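Local coordinates for mitogen-activated protein kinase (Leishmania major, PDB 3UIB) that is a MAP kinase family protein that binds the inhibitor SB203580 and probably transfers phosphate from ATP to serine or threonine residues of its substrates, at residues L204-K209 and P264-Y269. Numbering follows the deposited sequence.
Sequences LVMQFK and PSARDY
Ala266 and Met206 form the centre of this contact, their CA atoms 5.1 Å apart. The methyl group of Ala266 faces the backbone of Met206, its CB lying 3.1 Å from Met206 O, and the same methyl meets the base of the methionine side chain, with CB to CB at 3.9 Å. Beyond its CB the methionine leads away: CG stands anti to the carbonyl carbon (chi1 -65°), and the chain bends at chi3 and packs on Leu243 and Phe303. At one border the Gln207 amide comes to the rim of the Tyr269 ring, NE2 lying near the ring plane at 4.3 Å from CE2. At the other, Lys209 and Arg267 cross at about a right angle, with NZ 4.1 Å from NH2. These like charges would be expected to repel each other mildly; Arg267 NH2 also makes a weak hydrogen bond to Ser262 O.

A polar link between the two parts runs through Ser263: its backbone is hydrogen-bonded to that of Met206, and its hydroxyl to both Met206 O and the backbone N of Ala266, tying the turn to the first turn of helix 264-269. The turn is itself a Schellman motif ending helix 202-205. Gln207, at positive phi (51°), is the C-prime residue, and Gln207 N bonds Leu204 O at 3.0 Å.

Helix 202-205 begins within the Ala-Pro-Glu motif that closes the activation segment of protein kinases, while helix 264-269 lies in the insert that MAP kinases carry after helix 239-250. The contact therefore joins these two elements in the C-terminal lobe. Helix 239-250 adjoins both: Val205 and Met206 rest on Leu243, and Ala266 and Tyr269 meet Phe239, at its N-terminal end.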
loop_
_atom_site.group_PDB
_atom_site.type_symbol
_atom_site.label_atom_id
_atom_site.label_comp_id
_atom_site.label_asym_id
_atom_site.label_seq_id
_atom_site.Cartn_x
_atom_site.Cartn_y
_atom_site.Cartn_z
ATOM N N LEU A 204 7.638 -4.557 11.578
ATOM C CA LEU A 204 8.553 -3.923 10.619
ATOM C C LEU A 204 9.423 -2.874 11.322
ATOM O O LEU A 204 10.608 -2.757 11.006
ATOM C CB LEU A 204 7.817 -3.290 9.422
ATOM C CG LEU A 204 7.171 -4.239 8.400
ATOM C CD1 LEU A 204 6.395 -3.459 7.359
ATOM C CD2 LEU A 204 8.205 -5.122 7.710
ATOM N N VAL A 205 8.840 -2.117 12.283
ATOM C CA VAL A 205 9.562 -1.112 13.076
ATOM C C VAL A 205 10.653 -1.867 13.843
ATOM O O VAL A 205 11.801 -1.419 13.879
ATOM C CB VAL A 205 8.625 -0.298 14.019
ATOM C CG1 VAL A 205 9.401 0.743 14.824
ATOM C CG2 VAL A 205 7.504 0.372 13.235
ATOM N N MET A 206 10.304 -3.065 14.365
ATOM C CA MET A 206 11.214 -3.944 15.097
ATOM C C MET A 206 12.077 -4.824 14.173
ATOM O O MET A 206 12.673 -5.800 14.635
ATOM C CB MET A 206 10.462 -4.771 16.145
ATOM C CG MET A 206 9.863 -3.936 17.251
ATOM S SD MET A 206 9.008 -4.917 18.500
ATOM C CE MET A 206 7.646 -5.528 17.555
ATOM N N GLN A 207 12.159 -4.457 12.873
ATOM C CA GLN A 207 12.986 -5.091 11.831
ATOM C C GLN A 207 12.834 -6.624 11.727
ATOM O O GLN A 207 13.810 -7.328 11.458
ATOM C CB GLN A 207 14.470 -4.666 11.970
ATOM C CG GLN A 207 14.733 -3.153 11.877
ATOM C CD GLN A 207 15.730 -2.643 12.906
ATOM O OE1 GLN A 207 16.718 -3.302 13.260
ATOM N NE2 GLN A 207 15.504 -1.432 13.393
ATOM N N PHE A 208 11.608 -7.135 11.910
ATOM C CA PHE A 208 11.352 -8.568 11.836
ATOM C C PHE A 208 11.370 -9.096 10.409
ATOM O O PHE A 208 10.632 -8.613 9.548
ATOM C CB PHE A 208 10.065 -8.953 12.572
ATOM C CG PHE A 208 9.863 -10.436 12.761
ATOM C CD1 PHE A 208 10.813 -11.205 13.424
ATOM C CD2 PHE A 208 8.704 -11.056 12.316
ATOM C CE1 PHE A 208 10.620 -12.576 13.605
ATOM C CE2 PHE A 208 8.506 -12.424 12.511
ATOM C CZ PHE A 208 9.464 -13.173 13.154
ATOM N N LYS A 209 12.242 -10.091 10.176
ATOM C CA LYS A 209 12.465 -10.767 8.898
ATOM C C LYS A 209 11.276 -11.608 8.426
ATOM O O LYS A 209 11.078 -11.741 7.217
ATOM C CB LYS A 209 13.771 -11.594 8.926
ATOM C CG LYS A 209 13.846 -12.693 10.007
ATOM C CD LYS A 209 14.446 -12.213 11.341
ATOM C CE LYS A 209 14.112 -13.151 12.477
ATOM N NZ LYS A 209 14.448 -12.563 13.802
ATOM N N PRO A 264 17.182 -9.402 16.533
ATOM C CA PRO A 264 18.010 -9.343 17.755
ATOM C C PRO A 264 18.375 -7.920 18.183
ATOM O O PRO A 264 18.327 -7.615 19.373
ATOM C CB PRO A 264 19.242 -10.177 17.391
ATOM C CG PRO A 264 18.770 -11.100 16.333
ATOM C CD PRO A 264 17.777 -10.315 15.534
ATOM N N SER A 265 18.680 -7.043 17.201
ATOM C CA SER A 265 19.029 -5.638 17.427
ATOM C C SER A 265 17.855 -4.821 17.981
ATOM O O SER A 265 18.076 -3.949 18.816
ATOM C CB SER A 265 19.583 -5.005 16.156
ATOM O OG SER A 265 20.887 -4.506 16.399
ATOM N N ALA A 266 16.614 -5.121 17.544
ATOM C CA ALA A 266 15.403 -4.452 18.040
ATOM C C ALA A 266 15.159 -4.821 19.512
ATOM O O ALA A 266 14.720 -3.971 20.287
ATOM C CB ALA A 266 14.209 -4.840 17.196
ATOM N N ARG A 267 15.483 -6.079 19.891
ATOM C CA ARG A 267 15.392 -6.598 21.261
ATOM C C ARG A 267 16.479 -5.938 22.106
ATOM O O ARG A 267 16.241 -5.666 23.280
ATOM C CB ARG A 267 15.580 -8.124 21.298
ATOM C CG ARG A 267 14.498 -8.915 20.593
ATOM C CD ARG A 267 14.968 -10.324 20.307
ATOM N NE ARG A 267 14.160 -10.975 19.276
ATOM C CZ ARG A 267 14.444 -12.156 18.735
ATOM N NH1 ARG A 267 15.524 -12.826 19.115
ATOM N NH2 ARG A 267 13.653 -12.674 17.805
ATOM N N ASP A 268 17.671 -5.692 21.507
ATOM C CA ASP A 268 18.816 -5.038 22.151
ATOM C C ASP A 268 18.484 -3.584 22.472
ATOM O O ASP A 268 18.876 -3.090 23.527
ATOM C CB ASP A 268 20.065 -5.105 21.253
ATOM C CG ASP A 268 21.148 -6.067 21.704
ATOM O OD1 ASP A 268 20.840 -6.982 22.505
ATOM O OD2 ASP A 268 22.296 -5.928 21.229
ATOM N N TYR A 269 17.753 -2.901 21.560
ATOM C CA TYR A 269 17.329 -1.517 21.754
ATOM C C TYR A 269 16.293 -1.455 22.885
ATOM O O TYR A 269 16.360 -0.562 23.735
ATOM C CB TYR A 269 16.739 -0.919 20.463
ATOM C CG TYR A 269 17.665 -0.812 19.266
ATOM C CD1 TYR A 269 19.018 -0.522 19.426
ATOM C CD2 TYR A 269 17.168 -0.899 17.970
ATOM C CE1 TYR A 269 19.867 -0.395 18.327
ATOM C CE2 TYR A 269 18.007 -0.776 16.863
ATOM C CZ TYR A 269 19.354 -0.514 17.044
ATOM O OH TYR A 269 20.176 -0.374 15.952
#